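Local coordinates for protein KauB (Pseudomonas aeruginosa PAO1, PDB 6B4R) that probably oxidises a broad range of aldehydes, aminoaldehydes among them, to the corresponding acids with NAD(P)+ as electron acceptor, at residues F37-P42 and A49-C54; T106-K111 and S196-I201; A430-T435 and N456-G461; A450-V455 and A465-F470. All blocks are in the same frame, centred on the assembly; numbering follows the deposited sequence.

Contact 1. Residues F37-P42 and A49-C54. With K (potassium ion), chain G.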
loop_
_atom_site.group_PDB
_atom_site.type_symbol
_atom_site.label_atom_id
_atom_site.label_comp_id
_atom_site.label_asym_id
_atom_site.label_seq_id
_atom_site.Cartn_x
_atom_site.Cartn_y
_atom_site.Cartn_z
ATOM N N PHE A 37 43.423 10.772 17.868
ATOM C CA PHE A 37 44.042 9.453 17.769
ATOM C C PHE A 37 44.689 9.275 16.398
ATOM O O PHE A 37 44.306 9.939 15.437
ATOM C CB PHE A 37 43.037 8.330 18.067
ATOM C CG PHE A 37 41.869 8.279 17.121
ATOM C CD1 PHE A 37 40.715 9.002 17.380
ATOM C CD2 PHE A 37 41.918 7.495 15.980
ATOM C CE1 PHE A 37 39.637 8.951 16.514
ATOM C CE2 PHE A 37 40.844 7.442 15.109
ATOM C CZ PHE A 37 39.702 8.169 15.378
ATOM N N ASP A 38 45.674 8.389 16.313
ATOM C CA ASP A 38 46.388 8.172 15.060
ATOM C C ASP A 38 45.649 7.204 14.145
ATOM O O ASP A 38 45.469 6.031 14.475
ATOM C CB ASP A 38 47.810 7.670 15.321
ATOM C CG ASP A 38 48.668 8.695 16.037
ATOM O OD1 ASP A 38 48.366 9.904 15.940
ATOM O OD2 ASP A 38 49.650 8.291 16.697
ATOM N N CYS A 39 45.220 7.706 12.993
ATOM C CA CYS A 39 44.578 6.875 11.989
ATOM C C CYS A 39 45.647 6.183 11.150
ATOM O O CYS A 39 46.354 6.830 10.381
ATOM C CB CYS A 39 43.671 7.729 11.101
ATOM S SG CYS A 39 42.596 6.795 9.993
ATOM N N LEU A 40 45.772 4.868 11.308
ATOM C CA LEU A 40 46.786 4.107 10.584
ATOM C C LEU A 40 46.165 3.249 9.484
ATOM O O LEU A 40 44.969 2.969 9.503
ATOM C CB LEU A 40 47.593 3.232 11.545
ATOM C CG LEU A 40 48.264 3.958 12.715
ATOM C CD1 LEU A 40 49.134 2.999 13.505
ATOM C CD2 LEU A 40 49.075 5.147 12.224
ATOM N N SER A 41 46.989 2.831 8.531
ATOM C CA SER A 41 46.508 2.062 7.392
ATOM C C SER A 41 46.939 0.606 7.478
ATOM O O SER A 41 48.102 0.317 7.729
ATOM C CB SER A 41 47.027 2.667 6.086
ATOM O OG SER A 41 46.663 1.863 4.977
ATOM N N PRO A 42 45.999 -0.321 7.255
ATOM C CA PRO A 42 46.340 -1.747 7.235
ATOM C C PRO A 42 47.034 -2.156 5.937
ATOM O O PRO A 42 47.441 -3.310 5.801
ATOM C CB PRO A 42 44.977 -2.426 7.346
ATOM C CG PRO A 42 44.030 -1.458 6.739
ATOM C CD PRO A 42 44.555 -0.092 7.075
ATOM N N ALA A 49 46.421 10.238 9.211
ATOM C CA ALA A 49 46.062 11.546 9.751
ATOM C C ALA A 49 45.761 11.467 11.243
ATOM O O ALA A 49 45.519 10.387 11.781
ATOM C CB ALA A 49 44.863 12.122 9.004
ATOM N N LYS A 50 45.781 12.616 11.908
ATOM C CA LYS A 50 45.330 12.694 13.289
ATOM C C LYS A 50 43.846 13.021 13.309
ATOM O O LYS A 50 43.431 14.109 12.909
ATOM C CB LYS A 50 46.124 13.737 14.076
ATOM C CG LYS A 50 47.526 13.292 14.449
ATOM C CD LYS A 50 48.142 14.228 15.476
ATOM C CE LYS A 50 49.550 13.791 15.846
ATOM N NZ LYS A 50 49.580 12.416 16.417
ATOM N N VAL A 51 43.050 12.064 13.768
ATOM C CA VAL A 51 41.605 12.216 13.768
ATOM C C VAL A 51 41.102 12.601 15.153
ATOM O O VAL A 51 41.545 12.048 16.159
ATOM C CB VAL A 51 40.908 10.923 13.293
ATOM C CG1 VAL A 51 39.410 11.132 13.177
ATOM C CG2 VAL A 51 41.478 10.481 11.956
ATOM N N ALA A 52 40.183 13.561 15.192
ATOM C CA ALA A 52 39.597 14.035 16.439
ATOM C C ALA A 52 38.989 12.892 17.250
ATOM O O ALA A 52 38.275 12.044 16.710
ATOM C CB ALA A 52 38.550 15.100 16.150
ATOM N N SER A 53 39.288 12.872 18.545
ATOM C CA SER A 53 38.740 11.868 19.450
ATOM C C SER A 53 37.691 12.494 20.368
ATOM O O SER A 53 38.004 12.944 21.470
ATOM C CB SER A 53 39.855 11.223 20.275
ATOM O OG SER A 53 39.344 10.227 21.145
ATOM N N CYS A 54 36.444 12.513 19.904
ATOM C CA CYS A 54 35.356 13.172 20.623
ATOM C C CYS A 54 34.890 12.396 21.853
ATOM O O CYS A 54 35.173 11.205 21.996
ATOM C CB CYS A 54 34.171 13.408 19.684
ATOM S SG CYS A 54 34.593 14.312 18.179
HETATM K K K G . 42.281 3.043 9.912
HETATM O O HOH W 1 41.810 4.440 12.385
#
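Phe-37 and Val-51 pair across the antiparallel hairpin of strands 36-40 and 47-52, each carbonyl taking the other's amide hydrogen. Phe-37 N donates to Val-51 O at 2.8 Å, Val-51 N to Phe-37 O at 3.0 Å. Two residues further along, Cys-39 N reaches Ala-49 O, also at 3.0 Å. On the face that carries these residues, a chi1 of 61°, with CG between N and the carbonyl carbon, brings the Phe-37 ring to Val-51, whose CB sits over it 4.0 Å from its centroid, a CH-pi contact. Ser-53 CB approaches the ring edge, while Val-51 CG2 touches Cys-39 CB at 3.6 Å. The reverse face bears Asp-38 and Lys-50, which run alongside each other until the lysine bends at its last torsion and its NZ forms a salt bridge with the syn side of Asp-38 OD1 at 2.8 Å. Further out, Leu-198 and Ile-201 of helix 198-210 pack on Val-51, and Leu-40 O, at the end of its strand, binds potassium at 2.7 Å. The chemistry is thus divided: an exposed ion pair faces solvent, an apolar face beds the hairpin on the helix, and the strand ends in a carbonyl that binds the metal.

Contact 2. Residues T106-K111 and S196-I201; sequences TLDMGK and SPLTAI. With K (potassium ion), chain G.
The potassium site of this subunit lies where helix 98-109 meets the N-terminal part of helix 198-210, and Asp-108 joins the two, with Ser-196, Pro-197 and Leu-198 gathered round its carboxylate. Its oxygens divide the work. OD1 binds the metal at 2.8 Å, and the backbone O of the same residue binds it at 2.7 Å, so one aspartate grips the ion twice. OD2, the oxygen turned toward helix 198-210, accepts the amide of Leu-198 at 3.0 Å, the donor arriving nearly along the C-O axis with an N-H...O angle of 155°. A water gives OD2 a second partner, donating to it at 2.7 Å and accepting from Thr-199 N at 2.9 Å. The amides of Leu-198 and Thr-199 are therefore satisfied by one carboxylate oxygen, directly or through water, and the positive end of that helix, together with the cation, would be expected to favour the ionised form. The flank of the carboxylate rests on Ser-196 CA, and Leu-198 crosses it with CB and CG. Behind Asp-108, Gly-110 takes positive phi (96°) and turns the chain out of the helix. Leu-40 O, Lys-195 O and a water complete the metal's coordination. Such a monovalent-cation site within the subunit, built largely from main-chain carbonyls and one aspartate, is known from other aldehyde dehydrogenases.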
loop_
_atom_site.group_PDB
_atom_site.type_symbol
_atom_site.label_atom_id
_atom_site.label_comp_id
_atom_site.label_asym_id
_atom_site.label_seq_id
_atom_site.Cartn_x
_atom_site.Cartn_y
_atom_site.Cartn_z
ATOM N N THR A 106 40.018 2.634 0.973
ATOM C CA THR A 106 41.087 1.645 0.863
ATOM C C THR A 106 42.225 1.871 1.858
ATOM O O THR A 106 42.673 0.937 2.525
ATOM C CB THR A 106 41.662 1.639 -0.562
ATOM O OG1 THR A 106 40.686 1.105 -1.464
ATOM C CG2 THR A 106 42.926 0.801 -0.633
ATOM N N LEU A 107 42.692 3.111 1.951
ATOM C CA LEU A 107 43.749 3.455 2.893
ATOM C C LEU A 107 43.291 3.254 4.336
ATOM O O LEU A 107 44.058 2.799 5.181
ATOM C CB LEU A 107 44.211 4.900 2.680
ATOM C CG LEU A 107 44.943 5.186 1.369
ATOM C CD1 LEU A 107 45.305 6.660 1.259
ATOM C CD2 LEU A 107 46.185 4.316 1.253
ATOM N N ASP A 108 42.032 3.582 4.607
ATOM C CA ASP A 108 41.498 3.513 5.962
ATOM C C ASP A 108 41.373 2.082 6.494
ATOM O O ASP A 108 41.953 1.748 7.526
ATOM C CB ASP A 108 40.138 4.209 6.029
ATOM C CG ASP A 108 39.939 4.975 7.318
ATOM O OD1 ASP A 108 40.660 4.696 8.297
ATOM O OD2 ASP A 108 39.052 5.855 7.355
ATOM N N MET A 109 40.620 1.239 5.793
ATOM C CA MET A 109 40.294 -0.085 6.326
ATOM C C MET A 109 40.787 -1.272 5.489
ATOM O O MET A 109 40.598 -2.423 5.876
ATOM C CB MET A 109 38.792 -0.197 6.636
ATOM C CG MET A 109 37.867 0.300 5.533
ATOM S SD MET A 109 37.791 -0.844 4.144
ATOM C CE MET A 109 37.216 -2.332 4.963
ATOM N N GLY A 110 41.411 -0.993 4.348
ATOM C CA GLY A 110 42.181 -2.004 3.641
ATOM C C GLY A 110 41.548 -2.783 2.497
ATOM O O GLY A 110 42.195 -3.661 1.924
ATOM N N LYS A 111 40.300 -2.479 2.152
ATOM C CA LYS A 111 39.644 -3.182 1.051
ATOM C C LYS A 111 40.233 -2.749 -0.292
ATOM O O LYS A 111 40.744 -1.634 -0.409
ATOM C CB LYS A 111 38.128 -2.956 1.080
ATOM C CG LYS A 111 37.688 -1.568 0.663
ATOM C CD LYS A 111 36.180 -1.503 0.493
ATOM C CE LYS A 111 35.463 -1.954 1.756
ATOM N NZ LYS A 111 33.986 -1.885 1.624
ATOM N N SER A 196 37.805 3.450 10.946
ATOM C CA SER A 196 37.590 4.020 9.613
ATOM C C SER A 196 36.727 5.282 9.625
ATOM O O SER A 196 35.562 5.241 9.235
ATOM C CB SER A 196 36.946 2.979 8.696
ATOM O OG SER A 196 35.706 2.543 9.228
ATOM N N PRO A 197 37.299 6.414 10.061
ATOM C CA PRO A 197 36.513 7.645 10.186
ATOM C C PRO A 197 36.587 8.584 8.974
ATOM O O PRO A 197 35.740 9.468 8.846
ATOM C CB PRO A 197 37.154 8.320 11.399
ATOM C CG PRO A 197 38.599 7.931 11.299
ATOM C CD PRO A 197 38.641 6.556 10.658
ATOM N N LEU A 198 37.569 8.384 8.099
ATOM C CA LEU A 198 37.900 9.369 7.066
ATOM C C LEU A 198 36.774 9.728 6.078
ATOM O O LEU A 198 36.535 10.908 5.818
ATOM C CB LEU A 198 39.166 8.949 6.312
ATOM C CG LEU A 198 40.393 8.687 7.196
ATOM C CD1 LEU A 198 41.625 8.376 6.357
ATOM C CD2 LEU A 198 40.657 9.854 8.144
ATOM N N THR A 199 36.093 8.724 5.526
ATOM C CA THR A 199 35.055 8.979 4.523
ATOM C C THR A 199 33.835 9.702 5.091
ATOM O O THR A 199 33.203 10.504 4.401
ATOM C CB THR A 199 34.596 7.688 3.803
ATOM O OG1 THR A 199 34.244 6.690 4.770
ATOM C CG2 THR A 199 35.700 7.157 2.905
ATOM N N ALA A 200 33.507 9.414 6.347
ATOM C CA ALA A 200 32.388 10.071 7.010
ATOM C C ALA A 200 32.707 11.542 7.240
ATOM O O ALA A 200 31.856 12.410 7.055
ATOM C CB ALA A 200 32.075 9.380 8.329
ATOM N N ILE A 201 33.944 11.808 7.647
ATOM C CA ILE A 201 34.413 13.171 7.857
ATOM C C ILE A 201 34.352 13.967 6.553
ATOM O O ILE A 201 33.992 15.145 6.544
ATOM C CB ILE A 201 35.858 13.173 8.400
ATOM C CG1 ILE A 201 35.898 12.582 9.813
ATOM C CG2 ILE A 201 36.443 14.576 8.394
ATOM C CD1 ILE A 201 37.299 12.447 10.375
HETATM K K K G . 42.281 3.043 9.912
HETATM O O HOH W 2 36.862 5.912 5.803
HETATM O O HOH W 1 41.810 4.440 12.385
#

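Contact 3. Residues A430-T435 and N456-G461. With TOE (2-[2-(2-methoxy-ethoxy)-ethoxy]-ethoxyl), chain H.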
loop_
_atom_site.group_PDB
_atom_site.type_symbol
_atom_site.label_atom_id
_atom_site.label_comp_id
_atom_site.label_asym_id
_atom_site.label_seq_id
_atom_site.Cartn_x
_atom_site.Cartn_y
_atom_site.Cartn_z
ATOM N N ALA A 430 21.165 -13.688 6.994
ATOM C CA ALA A 430 21.051 -14.114 5.604
ATOM C C ALA A 430 21.161 -15.626 5.448
ATOM O O ALA A 430 21.598 -16.324 6.362
ATOM C CB ALA A 430 22.098 -13.419 4.746
ATOM N N ALA A 431 20.754 -16.115 4.279
ATOM C CA ALA A 431 20.860 -17.528 3.936
ATOM C C ALA A 431 20.756 -17.690 2.423
ATOM O O ALA A 431 20.223 -16.821 1.736
ATOM C CB ALA A 431 19.773 -18.331 4.635
ATOM N N ALA A 432 21.267 -18.800 1.902
ATOM C CA ALA A 432 21.165 -19.068 0.470
ATOM C C ALA A 432 20.789 -20.516 0.183
ATOM O O ALA A 432 21.157 -21.422 0.927
ATOM C CB ALA A 432 22.455 -18.705 -0.243
ATOM N N VAL A 433 20.041 -20.719 -0.897
ATOM C CA VAL A 433 19.644 -22.055 -1.324
ATOM C C VAL A 433 19.888 -22.233 -2.819
ATOM O O VAL A 433 19.481 -21.400 -3.626
ATOM C CB VAL A 433 18.159 -22.332 -1.014
ATOM C CG1 VAL A 433 17.726 -23.655 -1.623
ATOM C CG2 VAL A 433 17.923 -22.337 0.485
ATOM N N TRP A 434 20.562 -23.318 -3.179
ATOM C CA TRP A 434 20.821 -23.631 -4.578
ATOM C C TRP A 434 20.100 -24.912 -4.984
ATOM O O TRP A 434 20.452 -26.005 -4.541
ATOM C CB TRP A 434 22.324 -23.750 -4.829
ATOM C CG TRP A 434 23.061 -22.469 -4.561
ATOM C CD1 TRP A 434 23.390 -21.954 -3.343
ATOM C CD2 TRP A 434 23.553 -21.541 -5.537
ATOM N NE1 TRP A 434 24.056 -20.761 -3.498
ATOM C CE2 TRP A 434 24.170 -20.487 -4.836
ATOM C CE3 TRP A 434 23.531 -21.500 -6.934
ATOM C CZ2 TRP A 434 24.761 -19.405 -5.484
ATOM C CZ3 TRP A 434 24.117 -20.426 -7.575
ATOM C CH2 TRP A 434 24.725 -19.393 -6.851
ATOM N N THR A 435 19.079 -24.761 -5.821
ATOM C CA THR A 435 18.294 -25.888 -6.304
ATOM C C THR A 435 17.504 -25.466 -7.536
ATOM O O THR A 435 17.220 -24.284 -7.725
ATOM C CB THR A 435 17.324 -26.415 -5.222
ATOM O OG1 THR A 435 16.550 -27.501 -5.747
ATOM C CG2 THR A 435 16.387 -25.319 -4.761
ATOM N N ASN A 456 19.577 -19.527 -5.843
ATOM C CA ASN A 456 20.391 -19.670 -7.051
ATOM C C ASN A 456 21.265 -18.447 -7.345
ATOM O O ASN A 456 21.536 -18.117 -8.500
ATOM C CB ASN A 456 19.522 -20.044 -8.258
ATOM C CG ASN A 456 18.872 -21.406 -8.102
ATOM O OD1 ASN A 456 19.382 -22.269 -7.389
ATOM N ND2 ASN A 456 17.741 -21.607 -8.766
ATOM N N GLN A 457 21.697 -17.786 -6.277
ATOM C CA GLN A 457 22.603 -16.647 -6.352
ATOM C C GLN A 457 23.041 -16.307 -4.937
ATOM O O GLN A 457 22.457 -16.792 -3.967
ATOM C CB GLN A 457 21.910 -15.438 -6.976
ATOM C CG GLN A 457 20.729 -14.927 -6.179
ATOM C CD GLN A 457 20.169 -13.635 -6.740
ATOM O OE1 GLN A 457 20.916 -12.740 -7.139
ATOM N NE2 GLN A 457 18.846 -13.532 -6.776
ATOM N N TYR A 458 24.069 -15.477 -4.809
ATOM C CA TYR A 458 24.463 -15.003 -3.493
ATOM C C TYR A 458 24.589 -13.485 -3.466
ATOM O O TYR A 458 24.899 -12.863 -4.483
ATOM C CB TYR A 458 25.761 -15.666 -3.020
ATOM C CG TYR A 458 25.869 -15.689 -1.513
ATOM C CD1 TYR A 458 25.278 -16.706 -0.773
ATOM C CD2 TYR A 458 26.531 -14.679 -0.827
ATOM C CE1 TYR A 458 25.355 -16.727 0.605
ATOM C CE2 TYR A 458 26.615 -14.691 0.554
ATOM C CZ TYR A 458 26.025 -15.719 1.264
ATOM O OH TYR A 458 26.100 -15.737 2.637
ATOM N N ASP A 459 24.333 -12.906 -2.294
ATOM C CA ASP A 459 24.423 -11.464 -2.082
ATOM C C ASP A 459 23.539 -10.710 -3.071
ATOM O O ASP A 459 23.988 -9.778 -3.742
ATOM C CB ASP A 459 25.879 -10.992 -2.173
ATOM C CG ASP A 459 26.093 -9.623 -1.554
ATOM O OD1 ASP A 459 25.228 -9.183 -0.766
ATOM O OD2 ASP A 459 27.129 -8.993 -1.852
ATOM N N GLY A 460 22.281 -11.129 -3.161
ATOM C CA GLY A 460 21.338 -10.526 -4.086
ATOM C C GLY A 460 20.544 -9.390 -3.471
ATOM O O GLY A 460 20.695 -9.087 -2.286
ATOM N N GLY A 461 19.699 -8.758 -4.280
ATOM C CA GLY A 461 18.863 -7.666 -3.815
ATOM C C GLY A 461 19.511 -6.302 -3.966
ATOM O O GLY A 461 20.651 -6.095 -3.548
HETATM O "O2'" TOE H . 27.887 -5.532 6.608
HETATM C "CA'" TOE H . 26.513 -5.440 6.216
HETATM C "CB'" TOE H . 26.195 -6.554 5.226
HETATM O "OC'" TOE H . 26.212 -6.046 3.892
HETATM C "CD'" TOE H . 25.825 -7.048 2.955
HETATM C "CE'" TOE H . 25.187 -6.397 1.732
HETATM O "OF'" TOE H . 26.187 -5.777 0.927
HETATM C "CG'" TOE H . 25.615 -5.161 -0.224
HETATM C "CH'" TOE H . 26.719 -4.797 -1.210
HETATM O "OI'" TOE H . 27.412 -5.984 -1.591
HETATM C "CK'" TOE H . 28.265 -5.769 -2.714
#
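Trp-434 lays its indole over the backbone of Asn-456 and Gln-457. From CB, which passes Asn-456 OD1 at 4.2 Å, the side chain turns beside its own backbone N (chi1 -62°) and spreads its six-membered ring along the loop: CE3 meets Asn-456 CA at 3.6 Å in a CH-pi contact over the face, CZ3 comes next to Asn-456 C, and CH2 reaches Gln-457 N at 3.5 Å. NE1, on the other ring, makes a weak hydrogen bond to Asn-274. This loop follows strand 452-455, the parallel neighbour of strand 430-434 in the mixed sheet of the aldehyde dehydrogenase catalytic domain; at Asn-456 the chain reverses, and residues 456-458 run back alongside strand 430-434. The turn is pinned by Asn-456 N donating to Val-433 O at 2.9 Å. Its side-chain amide pairs with the main chain of Thr-435: OD1 accepts Thr-435 N in its carbonyl plane at 3.0 Å, and ND2 donates to Thr-435 O at 2.9 Å, which holds the amide's rotation from both ends. Past Gln-457, Tyr-458 brings its ring edge to Ala-432 CB, 3.5 Å from CD1, while its hydroxyl is hydrogen-bonded to Thr-303 O. Asp-459 carries the loop on to the bound polyether.

Contact 4. Residues A450-V455 and A465-F470. With TOE (2-[2-(2-methoxy-ethoxy)-ethoxy]-ethoxyl), chain H.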
loop_
_atom_site.group_PDB
_atom_site.type_symbol
_atom_site.label_atom_id
_atom_site.label_comp_id
_atom_site.label_asym_id
_atom_site.label_seq_id
_atom_site.Cartn_x
_atom_site.Cartn_y
_atom_site.Cartn_z
ATOM N N ALA A 450 15.705 -16.183 8.302
ATOM C CA ALA A 450 16.678 -15.152 7.951
ATOM C C ALA A 450 16.017 -13.992 7.211
ATOM O O ALA A 450 15.062 -14.189 6.457
ATOM C CB ALA A 450 17.801 -15.747 7.120
ATOM N N GLY A 451 16.531 -12.785 7.429
ATOM C CA GLY A 451 15.968 -11.589 6.826
ATOM C C GLY A 451 16.132 -11.546 5.319
ATOM O O GLY A 451 15.304 -10.968 4.613
ATOM N N SER A 452 17.208 -12.152 4.828
ATOM C CA SER A 452 17.453 -12.242 3.393
ATOM C C SER A 452 17.695 -13.688 2.994
ATOM O O SER A 452 18.554 -14.362 3.562
ATOM C CB SER A 452 18.657 -11.386 2.985
ATOM O OG SER A 452 18.386 -10.000 3.121
ATOM N N VAL A 453 16.928 -14.170 2.023
ATOM C CA VAL A 453 17.157 -15.500 1.475
ATOM C C VAL A 453 17.423 -15.403 -0.019
ATOM O O VAL A 453 16.591 -14.905 -0.774
ATOM C CB VAL A 453 15.964 -16.437 1.721
ATOM C CG1 VAL A 453 16.217 -17.793 1.078
ATOM C CG2 VAL A 453 15.709 -16.591 3.209
ATOM N N TRP A 454 18.590 -15.872 -0.444
ATOM C CA TRP A 454 18.954 -15.812 -1.853
ATOM C C TRP A 454 18.870 -17.187 -2.505
ATOM O O TRP A 454 19.412 -18.166 -1.992
ATOM C CB TRP A 454 20.345 -15.192 -2.026
ATOM C CG TRP A 454 20.441 -13.818 -1.428
ATOM C CD1 TRP A 454 19.646 -12.747 -1.710
ATOM C CD2 TRP A 454 21.381 -13.369 -0.443
ATOM N NE1 TRP A 454 20.032 -11.659 -0.964
ATOM C CE2 TRP A 454 21.096 -12.014 -0.179
ATOM C CE3 TRP A 454 22.439 -13.979 0.237
ATOM C CZ2 TRP A 454 21.829 -11.261 0.736
ATOM C CZ3 TRP A 454 23.165 -13.230 1.145
ATOM C CH2 TRP A 454 22.856 -11.887 1.387
ATOM N N VAL A 455 18.170 -17.256 -3.633
ATOM C CA VAL A 455 17.974 -18.519 -4.334
ATOM C C VAL A 455 18.721 -18.523 -5.660
ATOM O O VAL A 455 18.523 -17.637 -6.494
ATOM C CB VAL A 455 16.480 -18.799 -4.593
ATOM C CG1 VAL A 455 16.304 -20.150 -5.272
ATOM C CG2 VAL A 455 15.693 -18.746 -3.291
ATOM N N ALA A 465 15.239 -4.131 -1.910
ATOM C CA ALA A 465 15.191 -5.253 -0.975
ATOM C C ALA A 465 15.523 -4.831 0.452
ATOM O O ALA A 465 16.630 -4.366 0.722
ATOM C CB ALA A 465 16.134 -6.361 -1.427
ATOM N N PRO A 466 14.561 -4.997 1.371
ATOM C CA PRO A 466 14.813 -4.728 2.792
ATOM C C PRO A 466 15.928 -5.624 3.327
ATOM O O PRO A 466 16.033 -6.786 2.930
ATOM C CB PRO A 466 13.473 -5.065 3.461
ATOM C CG PRO A 466 12.759 -5.946 2.486
ATOM C CD PRO A 466 13.186 -5.465 1.131
ATOM N N PHE A 467 16.756 -5.079 4.210
ATOM C CA PHE A 467 17.931 -5.786 4.702
ATOM C C PHE A 467 18.017 -5.679 6.219
ATOM O O PHE A 467 18.058 -4.580 6.770
ATOM C CB PHE A 467 19.192 -5.211 4.056
ATOM C CG PHE A 467 20.447 -5.963 4.389
ATOM C CD1 PHE A 467 20.903 -6.977 3.563
ATOM C CD2 PHE A 467 21.180 -5.649 5.521
ATOM C CE1 PHE A 467 22.060 -7.664 3.867
ATOM C CE2 PHE A 467 22.333 -6.334 5.828
ATOM C CZ PHE A 467 22.773 -7.339 5.000
ATOM N N GLY A 468 18.048 -6.827 6.887
ATOM C CA GLY A 468 18.091 -6.877 8.338
ATOM C C GLY A 468 18.012 -8.305 8.844
ATOM O O GLY A 468 17.848 -9.237 8.057
ATOM N N GLY A 469 18.121 -8.490 10.155
ATOM C CA GLY A 469 18.202 -9.832 10.705
ATOM C C GLY A 469 17.008 -10.329 11.500
ATOM O O GLY A 469 16.187 -9.546 11.973
ATOM N N PHE A 470 16.907 -11.650 11.618
ATOM C CA PHE A 470 16.007 -12.282 12.573
ATOM C C PHE A 470 16.784 -12.441 13.867
ATOM O O PHE A 470 18.015 -12.442 13.854
ATOM C CB PHE A 470 15.583 -13.671 12.087
ATOM C CG PHE A 470 14.463 -13.663 11.083
ATOM C CD1 PHE A 470 14.464 -12.778 10.014
ATOM C CD2 PHE A 470 13.419 -14.569 11.194
ATOM C CE1 PHE A 470 13.434 -12.783 9.086
ATOM C CE2 PHE A 470 12.388 -14.582 10.272
ATOM C CZ PHE A 470 12.396 -13.689 9.213
HETATM O "O2'" TOE H . 27.887 -5.532 6.608
HETATM C "CA'" TOE H . 26.513 -5.440 6.216
HETATM C "CB'" TOE H . 26.195 -6.554 5.226
HETATM O "OC'" TOE H . 26.212 -6.046 3.892
HETATM C "CD'" TOE H . 25.825 -7.048 2.955
HETATM C "CE'" TOE H . 25.187 -6.397 1.732
HETATM O "OF'" TOE H . 26.187 -5.777 0.927
HETATM C "CG'" TOE H . 25.615 -5.161 -0.224
HETATM C "CH'" TOE H . 26.719 -4.797 -1.210
HETATM O "OI'" TOE H . 27.412 -5.984 -1.591
HETATM C "CK'" TOE H . 28.265 -5.769 -2.714
HETATM O O HOH W 3 14.481 -8.274 4.986
HETATM O O HOH W 4 19.581 -9.443 5.511
HETATM O O HOH W 5 17.772 -8.192 1.237
#
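Aromatic packing joins Phe-470 to Ala-450. The backbone N of Ala-450 lies 3.8 Å above the ring plane, over its centre, and CA sits over the same ring, so the phenylalanine lies flat against the main chain just before strand 452-455. CD1 and CE1 reach further, to Gly-451 N and Ala-450 O. A second kind of contact is a nearly straight C-H...O approach, in which Gly-451 CA faces Gly-468 O at 3.3 Å with 164° at the hydrogen; the lack of a side chain at Gly-451 lets the two backbones come this near.

Water supplies the polar bridging. A chi1 of -68° turns Ser-452 OG toward the 465-470 loop, where it shares hydrogen bonds with two waters. One of them, 2.7 Å from OG, also donates to Gly-468 O and lies over a face of the Phe-467 ring; the other donates to Pro-466 O at 2.8 Å. A third water donates to Gly-451 O at 2.8 Å and, weakly, to Pro-466 O. Three buried carbonyls and a hydroxyl are thereby linked between the two segments by water.

Ligand contact falls to Phe-467, whose CZ touches CB' of the polyether at 3.5 Å; the ligand probably lies in the aldehyde-binding tunnel. The same side chain comes within about 3 Å of Glu-267, the predicted active-site residue, and meets Trp-176 of helix 170-183 edge-to-face.

In the fold, strand 452-455 lies between strand 430-434 and a parallel strand of a neighbouring chain, which continues the sheet across the interface, while helix 438-447 packs against Val-453 and Val-455.

In the fold
The four contacts form two neighbouring pairs on opposite sides of the chain's centre. Contacts 1 and 2, with centres 10 Å apart, share the potassium ion and one of its waters, and a hydrogen bond joins Ser-41 OG to Leu-107 O. Contacts 3 and 4, also 10 Å apart between centres, alternate along the chain and share a sheet, in which Trp-454 pairs with Ala-431 and Val-433; Asp-459 and Phe-467 approach the same polyether. Contact 2 comes within about 10 Å of contact 3 at the closest atoms, and the Met-109 side chain is about 10 Å from the ligand. The metal site stands apart from the pocket lined partly by Thr-303 and Cys-302, here oxidised to the sulfinic acid.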